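Long-range contacts in serine protease pet (PDB 4OM9), which acts as a secreted serine protease enterotoxin of enteroaggregative Escherichia coli and probably cleaves the host cytoskeletal protein alpha-fodrin: residues T811-L816 with I834-T839; D841-S846 with L862-K867; M852-Q857 with V877-K882; L894-E899 with D928-W933. All coordinates share one frame; numbering follows the deposited sequence.

Contact 1. Residues T811-L816 with I834-T839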
loop_
_atom_site.group_PDB
_atom_site.type_symbol
_atom_site.label_atom_id
_atom_site.label_comp_id
_atom_site.label_asym_id
_atom_site.label_seq_id
_atom_site.Cartn_x
_atom_site.Cartn_y
_atom_site.Cartn_z
ATOM N N THR A 811 -25.614 -3.125 -38.605
ATOM C CA THR A 811 -25.662 -4.472 -39.173
ATOM C C THR A 811 -26.883 -5.266 -38.729
ATOM O O THR A 811 -27.042 -6.429 -39.106
ATOM C CB THR A 811 -24.388 -5.296 -38.810
ATOM O OG1 THR A 811 -24.105 -5.188 -37.403
ATOM C CG2 THR A 811 -23.181 -4.823 -39.613
ATOM N N GLY A 812 -27.741 -4.649 -37.927
ATOM C CA GLY A 812 -28.927 -5.335 -37.450
ATOM C C GLY A 812 -30.068 -4.420 -37.052
ATOM O O GLY A 812 -29.894 -3.206 -36.924
ATOM N N ASN A 813 -31.243 -5.016 -36.866
ATOM C CA ASN A 813 -32.419 -4.300 -36.378
ATOM C C ASN A 813 -32.189 -3.691 -35.005
ATOM O O ASN A 813 -32.117 -4.408 -34.010
ATOM C CB ASN A 813 -33.627 -5.235 -36.314
ATOM C CG ASN A 813 -34.359 -5.335 -37.635
ATOM O OD1 ASN A 813 -34.214 -4.482 -38.504
ATOM N ND2 ASN A 813 -35.157 -6.382 -37.786
ATOM N N SER A 814 -32.076 -2.368 -34.950
ATOM C CA SER A 814 -31.833 -1.680 -33.688
ATOM C C SER A 814 -33.069 -0.901 -33.233
ATOM O O SER A 814 -33.554 -0.027 -33.954
ATOM C CB SER A 814 -30.636 -0.737 -33.825
ATOM O OG SER A 814 -29.688 -1.252 -34.743
ATOM N N GLU A 815 -33.595 -1.229 -32.053
ATOM C CA GLU A 815 -34.679 -0.435 -31.473
ATOM C C GLU A 815 -34.170 0.340 -30.258
ATOM O O GLU A 815 -34.166 -0.142 -29.128
ATOM C CB GLU A 815 -35.898 -1.303 -31.114
ATOM C CG GLU A 815 -35.651 -2.516 -30.233
ATOM C CD GLU A 815 -36.925 -3.296 -29.955
ATOM O OE1 GLU A 815 -37.257 -4.204 -30.750
ATOM O OE2 GLU A 815 -37.593 -2.999 -28.941
ATOM N N LEU A 816 -33.732 1.563 -30.531
ATOM C CA LEU A 816 -33.125 2.441 -29.541
ATOM C C LEU A 816 -34.120 3.455 -28.987
ATOM O O LEU A 816 -35.006 3.924 -29.709
ATOM C CB LEU A 816 -31.942 3.165 -30.173
ATOM C CG LEU A 816 -31.225 4.229 -29.360
ATOM C CD1 LEU A 816 -30.538 3.577 -28.180
ATOM C CD2 LEU A 816 -30.238 4.941 -30.246
ATOM N N ILE A 834 -30.487 -8.084 -47.179
ATOM C CA ILE A 834 -31.090 -8.205 -45.856
ATOM C C ILE A 834 -31.220 -6.819 -45.235
ATOM O O ILE A 834 -30.241 -6.237 -44.772
ATOM C CB ILE A 834 -30.267 -9.129 -44.935
ATOM C CG1 ILE A 834 -29.869 -10.401 -45.689
ATOM C CG2 ILE A 834 -31.057 -9.469 -43.682
ATOM C CD1 ILE A 834 -29.099 -11.399 -44.865
ATOM N N PHE A 835 -32.439 -6.298 -45.236
ATOM C CA PHE A 835 -32.693 -4.912 -44.874
ATOM C C PHE A 835 -33.185 -4.783 -43.436
ATOM O O PHE A 835 -33.887 -5.662 -42.937
ATOM C CB PHE A 835 -33.707 -4.310 -45.852
ATOM C CG PHE A 835 -33.251 -4.348 -47.281
ATOM C CD1 PHE A 835 -32.424 -3.356 -47.784
ATOM C CD2 PHE A 835 -33.627 -5.388 -48.115
ATOM C CE1 PHE A 835 -31.988 -3.397 -49.093
ATOM C CE2 PHE A 835 -33.194 -5.433 -49.425
ATOM C CZ PHE A 835 -32.377 -4.436 -49.916
ATOM N N ASN A 836 -32.824 -3.682 -42.779
ATOM C CA ASN A 836 -33.080 -3.534 -41.347
ATOM C C ASN A 836 -33.746 -2.221 -40.961
ATOM O O ASN A 836 -33.681 -1.245 -41.704
ATOM C CB ASN A 836 -31.769 -3.677 -40.571
ATOM C CG ASN A 836 -31.159 -5.050 -40.722
ATOM O OD1 ASN A 836 -31.850 -6.063 -40.613
ATOM N ND2 ASN A 836 -29.859 -5.094 -40.990
ATOM N N THR A 837 -34.366 -2.199 -39.785
ATOM C CA THR A 837 -35.046 -1.000 -39.300
ATOM C C THR A 837 -34.440 -0.428 -38.013
ATOM O O THR A 837 -34.293 -1.126 -37.008
ATOM C CB THR A 837 -36.552 -1.268 -39.063
ATOM O OG1 THR A 837 -37.217 -1.434 -40.323
ATOM C CG2 THR A 837 -37.198 -0.106 -38.332
ATOM N N LEU A 838 -34.079 0.850 -38.075
ATOM C CA LEU A 838 -33.749 1.642 -36.897
ATOM C C LEU A 838 -35.051 2.240 -36.369
ATOM O O LEU A 838 -35.863 2.725 -37.151
ATOM C CB LEU A 838 -32.748 2.748 -37.255
ATOM C CG LEU A 838 -31.833 3.425 -36.223
ATOM C CD1 LEU A 838 -31.071 4.569 -36.883
ATOM C CD2 LEU A 838 -32.565 3.927 -34.982
ATOM N N THR A 839 -35.133 2.410 -35.060
ATOM C CA THR A 839 -36.334 2.906 -34.425
ATOM C C THR A 839 -36.184 3.722 -33.117
ATOM O O THR A 839 -36.264 3.165 -32.053
ATOM C CB THR A 839 -37.237 1.695 -34.182
ATOM O OG1 THR A 839 -37.585 1.129 -35.433
ATOM C CG2 THR A 839 -38.473 2.054 -33.466
#
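Asn813 reaches across to Asn836 and Thr837 in the C-terminal part of the passenger, where successive turns run side by side in the manner of the right-handed parallel beta-helix of autotransporters. The directions of 811-816 and 836-839 differ by 15°, although neither keeps regular strand geometry. Asn813 has its CG beside its own backbone N (chi1 -85°), and this swings the amide across the gap to the next turn. There Asn813 OD1 accepts from Thr837 N at 2.6 Å in a nearly straight bond, the donor lying almost in line with the side-chain C=O. Asn813 OD1 also lies 3.2 Å from CA of Asn836, the residue with the most surface buried here. The CA–CB bond of Asn836 points toward 811-816, and the two amide planes stand 78° apart, crossing rather than stacking. The backbone N of Asn836 is hydrogen-bonded to the carboxylate of Asp860. Further along, the backbones take over from the side chains. Thr839 lies beside Ser814 and Glu815, its CB 4.5 Å from CB of Glu815, and Ser814 N makes a weak bond to Thr837 O. Ser814 O receives two contacts from the other turn: a weak bond from Thr839 N at 3.1 Å, and CA-H of Leu838, whose CA lies 3.4 Å from it.

Contact 2. Residues D841-S846 with L862-K867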
loop_
_atom_site.group_PDB
_atom_site.type_symbol
_atom_site.label_atom_id
_atom_site.label_comp_id
_atom_site.label_asym_id
_atom_site.label_seq_id
_atom_site.Cartn_x
_atom_site.Cartn_y
_atom_site.Cartn_z
ATOM N N ASP A 841 -37.102 7.341 -30.335
ATOM C CA ASP A 841 -38.219 7.923 -29.542
ATOM C C ASP A 841 -37.941 9.330 -29.068
ATOM O O ASP A 841 -38.534 9.809 -28.116
ATOM C CB ASP A 841 -38.507 7.114 -28.287
ATOM C CG ASP A 841 -39.247 5.871 -28.570
ATOM O OD1 ASP A 841 -39.215 5.422 -29.723
ATOM O OD2 ASP A 841 -39.856 5.338 -27.633
ATOM N N GLU A 842 -37.018 9.978 -29.739
ATOM C CA GLU A 842 -36.739 11.364 -29.525
ATOM C C GLU A 842 -35.509 11.641 -30.328
ATOM O O GLU A 842 -34.493 12.032 -29.829
ATOM C CB GLU A 842 -36.551 11.683 -28.054
ATOM C CG GLU A 842 -36.236 13.144 -27.793
ATOM C CD GLU A 842 -36.793 13.651 -26.496
ATOM O OE1 GLU A 842 -37.553 12.924 -25.855
ATOM O OE2 GLU A 842 -36.479 14.785 -26.117
ATOM N N LEU A 843 -35.618 11.385 -31.608
ATOM C CA LEU A 843 -34.510 11.575 -32.544
ATOM C C LEU A 843 -34.314 13.042 -32.901
ATOM O O LEU A 843 -34.939 13.556 -33.827
ATOM C CB LEU A 843 -34.730 10.754 -33.817
ATOM C CG LEU A 843 -33.663 10.867 -34.909
ATOM C CD1 LEU A 843 -32.271 10.753 -34.316
ATOM C CD2 LEU A 843 -33.875 9.786 -35.947
ATOM N N THR A 844 -33.425 13.703 -32.167
ATOM C CA THR A 844 -33.170 15.124 -32.350
ATOM C C THR A 844 -31.880 15.369 -33.131
ATOM O O THR A 844 -30.993 16.073 -32.657
ATOM C CB THR A 844 -33.077 15.845 -30.989
ATOM O OG1 THR A 844 -33.914 15.184 -30.032
ATOM C CG2 THR A 844 -33.489 17.301 -31.111
ATOM N N THR A 845 -31.770 14.787 -34.321
ATOM C CA THR A 845 -30.548 14.910 -35.114
ATOM C C THR A 845 -30.320 16.339 -35.589
ATOM O O THR A 845 -31.126 16.899 -36.335
ATOM C CB THR A 845 -30.561 13.977 -36.335
ATOM O OG1 THR A 845 -29.579 14.417 -37.283
ATOM C CG2 THR A 845 -31.936 13.961 -36.999
ATOM N N SER A 846 -29.207 16.920 -35.156
ATOM C CA SER A 846 -28.919 18.322 -35.431
ATOM C C SER A 846 -28.048 18.527 -36.662
ATOM O O SER A 846 -27.653 19.660 -36.952
ATOM C CB SER A 846 -28.247 18.979 -34.220
ATOM O OG SER A 846 -27.851 20.314 -34.513
ATOM N N LEU A 862 -38.204 2.273 -40.908
ATOM C CA LEU A 862 -39.299 3.113 -40.436
ATOM C C LEU A 862 -38.862 3.737 -39.102
ATOM O O LEU A 862 -39.107 3.170 -38.034
ATOM C CB LEU A 862 -40.585 2.295 -40.265
ATOM C CG LEU A 862 -40.666 0.918 -40.942
ATOM C CD1 LEU A 862 -41.805 0.098 -40.366
ATOM C CD2 LEU A 862 -40.847 1.050 -42.432
ATOM N N ILE A 863 -38.207 4.896 -39.166
ATOM C CA ILE A 863 -37.487 5.433 -38.011
ATOM C C ILE A 863 -38.342 6.008 -36.887
ATOM O O ILE A 863 -39.125 5.307 -36.248
ATOM C CB ILE A 863 -36.504 6.548 -38.434
ATOM N N VAL A 864 -38.161 7.305 -36.662
ATOM C CA VAL A 864 -38.525 7.960 -35.413
ATOM C C VAL A 864 -40.024 7.936 -35.123
ATOM O O VAL A 864 -40.845 8.288 -35.972
ATOM C CB VAL A 864 -37.993 9.413 -35.415
ATOM C CG1 VAL A 864 -37.963 9.968 -36.828
ATOM C CG2 VAL A 864 -38.797 10.290 -34.506
ATOM N N LYS A 865 -40.367 7.510 -33.910
ATOM C CA LYS A 865 -41.756 7.282 -33.533
ATOM C C LYS A 865 -42.399 8.504 -32.879
ATOM O O LYS A 865 -43.575 8.785 -33.115
ATOM C CB LYS A 865 -41.851 6.077 -32.591
ATOM C CG LYS A 865 -43.227 5.442 -32.528
ATOM C CD LYS A 865 -43.201 4.118 -31.778
ATOM C CE LYS A 865 -43.233 4.319 -30.272
ATOM N NZ LYS A 865 -44.567 4.783 -29.795
ATOM N N ASN A 866 -41.633 9.228 -32.065
ATOM C CA ASN A 866 -42.184 10.350 -31.304
ATOM C C ASN A 866 -41.481 11.690 -31.546
ATOM O O ASN A 866 -41.386 12.529 -30.649
ATOM C CB ASN A 866 -42.175 10.018 -29.811
ATOM C CG ASN A 866 -43.254 9.018 -29.434
ATOM O OD1 ASN A 866 -44.414 9.168 -29.815
ATOM N ND2 ASN A 866 -42.874 7.985 -28.694
ATOM N N LYS A 867 -40.982 11.865 -32.766
ATOM C CA LYS A 867 -40.657 13.178 -33.329
ATOM C C LYS A 867 -39.582 13.991 -32.601
ATOM O O LYS A 867 -38.678 13.437 -31.979
ATOM C CB LYS A 867 -41.936 14.020 -33.427
ATOM C CG LYS A 867 -42.835 13.669 -34.610
ATOM C CD LYS A 867 -43.572 12.353 -34.418
ATOM C CE LYS A 867 -44.606 12.445 -33.306
ATOM N NZ LYS A 867 -45.733 13.348 -33.669
#
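Leu843 extends toward Val864 with CG anti to its backbone nitrogen (chi1 179°), while Asp841 folds CG back beside its own nitrogen (chi1 -77°), which lays its carboxylate alongside Lys865 and Asn866. The two halves of the contact differ in character. On the buried side Leu843 and Val864 meet at about a right angle, their CB atoms 3.9 Å apart, with Leu843 CD2 reaching 4.2 Å from Val864 CG1. On the outer side the Asp841 side chain points the same way as both its neighbours. Asp841 OD1 touches the aliphatic CB of Lys865 at 4.0 Å. Asp841 OD2 comes to 4.2 Å from Asn866 ND2, the carboxylate and amide planes being 75° apart, and the two groups are close without being bonded. Lys865 bends twice near its end, yet its NZ stays 5.2 Å from Asp841 OD2; the attraction between them is probably only a diffuse one. Between these halves the backbones brush past each other, with Glu842 CA 3.8 Å from Lys867 O. Lys867 sends its ammonium group the other way, to Glu899 and the carbonyl of Pro898. A backbone bond joins Lys865 to Val840, and another joins Thr844 to Leu819. An apolar interior with polar side chains outside is consistent with stacked coils at the irregular end of the beta-helix.

Contact 3. Residues M852-Q857 with V877-K882; sequences MRTNTQ and VDFIEK
Thr854 meets the Phe879 ring at its edge, with the Thr854 carbonyl carbon lying in the ring plane. The threonine side chain runs beside the phenylalanine and points the same way, bringing Thr854 CG2 to 3.3 Å from Phe879 CE1, although the fit here is too tight in the model to be relied on in detail. That methyl stands between the backbone N and the carbonyl carbon, because OG1 takes the position anti to the nitrogen (chi1 178°), from which it bonds to the carbonyl of Gln858. The polar branch of Thr854 is thus spent on its own loop and the apolar branch is given to the ring. Before this pair along the chain the two backbones run parallel and are bridged at Arg853 and Asp878. Asp878 N donates to Met852 O at 2.7 Å, in the carbonyl plane but bent at the hydrogen. Thr854 N returns a straighter bond (163°) to Asp878 O at 3.2 Å, approaching from 41° above the carbonyl plane. Beyond the bridge the side chains pack. Asn855 CB lies on Ile880 CG1 at 3.7 Å, and Thr856 OG1 is 3.3 Å from Glu881 CB, its side chain set at a slant to the glutamate. The neighbours that touch the contact lie in loops, and both segments belong to the long irregular chain after strand 794-796. Phe835 of an earlier turn rests on Thr854 and Asn855, Arg853 NH2 makes a weak bond to Gly831 O, and Asp878 touches Phe915.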
loop_
_atom_site.group_PDB
_atom_site.type_symbol
_atom_site.label_atom_id
_atom_site.label_comp_id
_atom_site.label_asym_id
_atom_site.label_seq_id
_atom_site.Cartn_x
_atom_site.Cartn_y
_atom_site.Cartn_z
ATOM N N MET A 852 -29.266 5.170 -46.455
ATOM C CA MET A 852 -30.070 3.952 -46.392
ATOM C C MET A 852 -30.002 3.166 -47.701
ATOM O O MET A 852 -29.650 3.712 -48.744
ATOM C CB MET A 852 -31.520 4.304 -46.056
ATOM C CG MET A 852 -31.631 5.386 -44.994
ATOM S SD MET A 852 -33.155 5.316 -44.045
ATOM C CE MET A 852 -32.892 6.646 -42.874
ATOM N N ARG A 853 -30.336 1.883 -47.648
ATOM C CA ARG A 853 -30.218 1.036 -48.828
ATOM C C ARG A 853 -31.560 0.504 -49.314
ATOM O O ARG A 853 -32.533 0.470 -48.567
ATOM C CB ARG A 853 -29.287 -0.145 -48.547
ATOM C CG ARG A 853 -27.923 0.231 -48.009
ATOM C CD ARG A 853 -27.054 -1.007 -47.844
ATOM N NE ARG A 853 -27.722 -2.050 -47.066
ATOM C CZ ARG A 853 -27.393 -3.338 -47.102
ATOM N NH1 ARG A 853 -26.405 -3.752 -47.883
ATOM N NH2 ARG A 853 -28.057 -4.217 -46.364
ATOM N N THR A 854 -31.584 0.100 -50.583
ATOM C CA THR A 854 -32.687 -0.643 -51.186
ATOM C C THR A 854 -32.230 -1.148 -52.547
ATOM O O THR A 854 -31.335 -0.561 -53.158
ATOM C CB THR A 854 -33.952 0.206 -51.351
ATOM O OG1 THR A 854 -34.974 -0.579 -51.980
ATOM C CG2 THR A 854 -33.664 1.424 -52.212
ATOM N N ASN A 855 -32.816 -2.244 -53.019
ATOM C CA ASN A 855 -32.520 -2.704 -54.374
ATOM C C ASN A 855 -33.450 -2.030 -55.397
ATOM O O ASN A 855 -32.969 -1.509 -56.402
ATOM C CB ASN A 855 -32.594 -4.238 -54.470
ATOM C CG ASN A 855 -33.956 -4.795 -54.094
ATOM O OD1 ASN A 855 -34.239 -5.036 -52.919
ATOM N ND2 ASN A 855 -34.802 -5.023 -55.100
ATOM N N THR A 856 -34.756 -2.021 -55.123
ATOM C CA THR A 856 -35.742 -1.300 -55.940
ATOM C C THR A 856 -37.162 -1.445 -55.405
ATOM O O THR A 856 -37.850 -0.450 -55.151
ATOM C CB THR A 856 -35.754 -1.774 -57.417
ATOM O OG1 THR A 856 -34.570 -1.313 -58.079
ATOM C CG2 THR A 856 -36.977 -1.219 -58.154
ATOM N N GLN A 857 -37.607 -2.690 -55.266
ATOM C CA GLN A 857 -38.993 -2.976 -54.918
ATOM C C GLN A 857 -39.084 -3.441 -53.470
ATOM O O GLN A 857 -40.165 -3.746 -52.966
ATOM C CB GLN A 857 -39.574 -4.031 -55.871
ATOM C CG GLN A 857 -41.084 -3.946 -56.086
ATOM C CD GLN A 857 -41.469 -3.914 -57.562
ATOM O OE1 GLN A 857 -40.711 -3.428 -58.401
ATOM N NE2 GLN A 857 -42.650 -4.435 -57.882
ATOM N N VAL A 877 -29.305 7.617 -49.657
ATOM C CA VAL A 877 -29.610 6.223 -50.247
ATOM C C VAL A 877 -28.643 5.349 -51.178
ATOM O O VAL A 877 -27.848 5.949 -51.855
ATOM C CB VAL A 877 -30.749 6.341 -51.267
ATOM C CG1 VAL A 877 -32.088 6.684 -50.640
ATOM C CG2 VAL A 877 -30.350 7.281 -52.394
ATOM N N ASP A 878 -28.785 3.994 -51.311
ATOM C CA ASP A 878 -28.200 3.171 -52.470
ATOM C C ASP A 878 -28.289 1.573 -52.730
ATOM O O ASP A 878 -28.706 0.824 -51.876
ATOM C CB ASP A 878 -26.830 3.666 -52.886
ATOM C CG ASP A 878 -26.832 4.265 -54.297
ATOM O OD1 ASP A 878 -27.255 5.423 -54.470
ATOM O OD2 ASP A 878 -26.405 3.579 -55.240
ATOM N N PHE A 879 -27.858 1.092 -53.922
ATOM C CA PHE A 879 -28.526 0.067 -54.795
ATOM C C PHE A 879 -27.890 -1.249 -55.370
ATOM O O PHE A 879 -26.846 -1.671 -54.926
ATOM C CB PHE A 879 -29.064 0.788 -56.034
ATOM C CG PHE A 879 -30.002 1.917 -55.739
ATOM C CD1 PHE A 879 -30.983 1.790 -54.782
ATOM C CD2 PHE A 879 -29.904 3.098 -56.435
ATOM C CE1 PHE A 879 -31.836 2.828 -54.521
ATOM C CE2 PHE A 879 -30.758 4.134 -56.184
ATOM C CZ PHE A 879 -31.725 3.999 -55.228
ATOM N N ILE A 880 -28.561 -1.870 -56.375
ATOM C CA ILE A 880 -28.069 -3.022 -57.125
ATOM C C ILE A 880 -28.941 -3.309 -58.351
ATOM O O ILE A 880 -28.949 -4.430 -58.852
ATOM C CB ILE A 880 -27.994 -4.305 -56.254
ATOM C CG1 ILE A 880 -28.904 -4.194 -55.027
ATOM C CG2 ILE A 880 -26.558 -4.592 -55.838
ATOM C CD1 ILE A 880 -28.762 -5.343 -54.055
ATOM N N GLU A 881 -29.676 -2.303 -58.829
ATOM C CA GLU A 881 -30.459 -2.447 -60.061
ATOM C C GLU A 881 -30.008 -1.437 -61.115
ATOM O O GLU A 881 -30.016 -0.225 -60.879
ATOM C CB GLU A 881 -31.964 -2.282 -59.801
ATOM C CG GLU A 881 -32.852 -2.760 -60.966
ATOM C CD GLU A 881 -33.947 -1.759 -61.360
ATOM O OE1 GLU A 881 -35.121 -2.177 -61.460
ATOM O OE2 GLU A 881 -33.636 -0.571 -61.595
ATOM N N LYS A 882 -29.634 -1.949 -62.283
ATOM C CA LYS A 882 -29.043 -1.131 -63.337
ATOM C C LYS A 882 -30.092 -0.365 -64.148
ATOM O O LYS A 882 -30.330 -0.667 -65.322
ATOM C CB LYS A 882 -28.197 -2.010 -64.268
ATOM C CG LYS A 882 -27.194 -2.921 -63.544
ATOM C CD LYS A 882 -26.130 -2.130 -62.791
ATOM C CE LYS A 882 -25.161 -3.063 -62.070
ATOM N NZ LYS A 882 -24.096 -2.335 -61.321
#

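Contact 4. Residues L894-E899 with D928-W933; sequences LVKAPE and DGKSVW
Val895 leans at a slant against Trp933, one methyl pressed close to the benzo part of the indole: Val895 CG2 is 3.3 Å from Trp933 CE3. With chi1 at -50° that methyl occupies the crowded position between backbone N and carbonyl carbon. Val895 CG2 is also 3.1 Å from Ser931 O. Leu894 adds its CB, 3.9 Å from Trp933 CB, and the indole has a further edge-to-face partner in Phe906. The segments run roughly antiparallel, 154° apart. Beyond this apolar end Lys896 and Lys930 lie across one another at an angle, touching through their methylene groups, with Lys896 CD 4.0 Å from Lys930 CD. Lys896 NZ and Lys930 NZ remain 6.2 Å apart. The far end is polar. Ala897 O accepts Ser931 N at 3.1 Å in a nearly straight bond, although the donor sits 55° above the carbonyl plane. Ser931 OG is 3.0 Å from Ala897 O but also within reach of Gly929 O, so the destination of its proton is unsettled. Asp928 forms an Asx turn, its OD2 accepting from Lys930 N, and Ser931 centres an inverse gamma turn. The chemistry is therefore divided: an apolar, aromatic end, a polar end of backbone and side-chain bonds, and two lysines whose ammonium groups are far enough apart that repulsion is probably modest.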
loop_
_atom_site.group_PDB
_atom_site.type_symbol
_atom_site.label_atom_id
_atom_site.label_comp_id
_atom_site.label_asym_id
_atom_site.label_seq_id
_atom_site.Cartn_x
_atom_site.Cartn_y
_atom_site.Cartn_z
ATOM N N LEU A 894 -39.282 5.870 -45.944
ATOM C CA LEU A 894 -37.974 5.875 -45.308
ATOM C C LEU A 894 -38.021 6.298 -43.836
ATOM O O LEU A 894 -37.080 6.033 -43.090
ATOM C CB LEU A 894 -37.011 6.774 -46.091
ATOM C CG LEU A 894 -36.638 6.307 -47.506
ATOM C CD1 LEU A 894 -35.532 7.176 -48.086
ATOM C CD2 LEU A 894 -36.220 4.843 -47.526
ATOM N N VAL A 895 -39.101 6.957 -43.415
ATOM C CA VAL A 895 -39.319 7.209 -41.986
ATOM C C VAL A 895 -40.793 7.045 -41.613
ATOM O O VAL A 895 -41.614 6.670 -42.455
ATOM C CB VAL A 895 -38.862 8.625 -41.541
ATOM C CG1 VAL A 895 -37.437 8.938 -42.006
ATOM C CG2 VAL A 895 -39.827 9.663 -42.028
ATOM N N LYS A 896 -41.115 7.325 -40.350
ATOM C CA LYS A 896 -42.482 7.208 -39.839
ATOM C C LYS A 896 -42.732 8.079 -38.604
ATOM O O LYS A 896 -43.070 7.563 -37.538
ATOM C CB LYS A 896 -42.808 5.747 -39.501
ATOM C CG LYS A 896 -43.516 4.968 -40.608
ATOM C CD LYS A 896 -44.187 3.725 -40.043
ATOM C CE LYS A 896 -44.898 2.920 -41.118
ATOM N NZ LYS A 896 -43.948 2.222 -42.027
ATOM N N ALA A 897 -42.575 9.392 -38.753
ATOM C CA ALA A 897 -42.828 10.331 -37.660
ATOM C C ALA A 897 -44.164 11.050 -37.844
ATOM O O ALA A 897 -44.273 11.961 -38.665
ATOM C CB ALA A 897 -41.699 11.338 -37.557
ATOM N N PRO A 898 -45.186 10.641 -37.070
ATOM C CA PRO A 898 -46.564 11.144 -37.175
ATOM C C PRO A 898 -46.710 12.651 -36.947
ATOM O O PRO A 898 -46.166 13.185 -35.981
ATOM C CB PRO A 898 -47.307 10.362 -36.081
ATOM C CG PRO A 898 -46.242 9.857 -35.164
ATOM C CD PRO A 898 -45.064 9.597 -36.040
ATOM N N GLU A 899 -47.443 13.312 -37.843
ATOM C CA GLU A 899 -47.722 14.753 -37.782
ATOM C C GLU A 899 -46.457 15.614 -37.829
ATOM O O GLU A 899 -46.367 16.547 -38.631
ATOM C CB GLU A 899 -48.541 15.087 -36.530
ATOM C CG GLU A 899 -48.587 16.570 -36.186
ATOM C CD GLU A 899 -47.677 16.922 -35.024
ATOM O OE1 GLU A 899 -47.379 16.022 -34.210
ATOM O OE2 GLU A 899 -47.256 18.092 -34.925
ATOM N N ASP A 928 -51.393 9.229 -43.547
ATOM C CA ASP A 928 -51.773 10.030 -42.376
ATOM C C ASP A 928 -50.714 11.054 -41.964
ATOM O O ASP A 928 -50.092 11.695 -42.813
ATOM C CB ASP A 928 -52.121 9.121 -41.183
ATOM C CG ASP A 928 -51.015 8.139 -40.834
ATOM O OD1 ASP A 928 -50.998 7.036 -41.420
ATOM O OD2 ASP A 928 -50.171 8.462 -39.968
ATOM N N GLY A 929 -50.524 11.207 -40.657
ATOM C CA GLY A 929 -49.582 12.176 -40.128
ATOM C C GLY A 929 -48.131 11.756 -40.250
ATOM O O GLY A 929 -47.231 12.592 -40.164
ATOM N N LYS A 930 -47.898 10.462 -40.434
ATOM C CA LYS A 930 -46.542 9.955 -40.603
ATOM C C LYS A 930 -45.890 10.574 -41.837
ATOM O O LYS A 930 -46.146 10.155 -42.966
ATOM C CB LYS A 930 -46.548 8.428 -40.701
ATOM C CG LYS A 930 -47.030 7.731 -39.435
ATOM C CD LYS A 930 -47.282 6.250 -39.678
ATOM C CE LYS A 930 -47.692 5.532 -38.399
ATOM N NZ LYS A 930 -46.581 5.465 -37.410
ATOM N N SER A 931 -45.062 11.589 -41.609
ATOM C CA SER A 931 -44.393 12.303 -42.690
ATOM C C SER A 931 -43.262 11.471 -43.274
ATOM O O SER A 931 -42.131 11.563 -42.816
ATOM C CB SER A 931 -43.844 13.640 -42.188
ATOM O OG SER A 931 -44.397 13.975 -40.927
ATOM N N VAL A 932 -43.561 10.663 -44.283
ATOM C CA VAL A 932 -42.562 9.761 -44.848
ATOM C C VAL A 932 -41.722 10.416 -45.938
ATOM O O VAL A 932 -41.884 11.597 -46.242
ATOM C CB VAL A 932 -43.213 8.498 -45.436
ATOM C CG1 VAL A 932 -44.126 7.847 -44.411
ATOM C CG2 VAL A 932 -43.982 8.842 -46.703
ATOM N N TRP A 933 -40.817 9.628 -46.510
ATOM C CA TRP A 933 -39.971 10.046 -47.625
ATOM C C TRP A 933 -40.031 8.972 -48.731
ATOM O O TRP A 933 -40.023 7.780 -48.424
ATOM C CB TRP A 933 -38.531 10.262 -47.145
ATOM C CG TRP A 933 -38.174 11.677 -46.704
ATOM C CD1 TRP A 933 -37.391 12.565 -47.382
ATOM C CD2 TRP A 933 -38.562 12.342 -45.483
ATOM N NE1 TRP A 933 -37.274 13.738 -46.672
ATOM C CE2 TRP A 933 -37.979 13.627 -45.512
ATOM C CE3 TRP A 933 -39.342 11.979 -44.388
ATOM C CZ2 TRP A 933 -38.165 14.548 -44.478
ATOM C CZ3 TRP A 933 -39.516 12.899 -43.363
ATOM C CH2 TRP A 933 -38.931 14.166 -43.418
#

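Overall arrangement
All four contacts lie in the C-terminal region of the passenger, in the irregular chain that follows its last regular strand. Their centres are 50 to 62 Å from the centre of the chain. Contact 1 closes before the others open; contacts 2 and 3 alternate their segments, and contact 4 comes last. Contacts 2 and 4 touch, with centres about 11 Å apart. Contact 1 touches both contact 2, about 14 Å away between centres, and contact 3, about 17 Å away, whereas contacts 2 and 3 do not meet. Contacts 3 and 4 touch as well, their centres about 21 Å apart. Successive irregular turns probably continue the beta-helical stem toward its C-terminal end, far from the N-terminal protease domain.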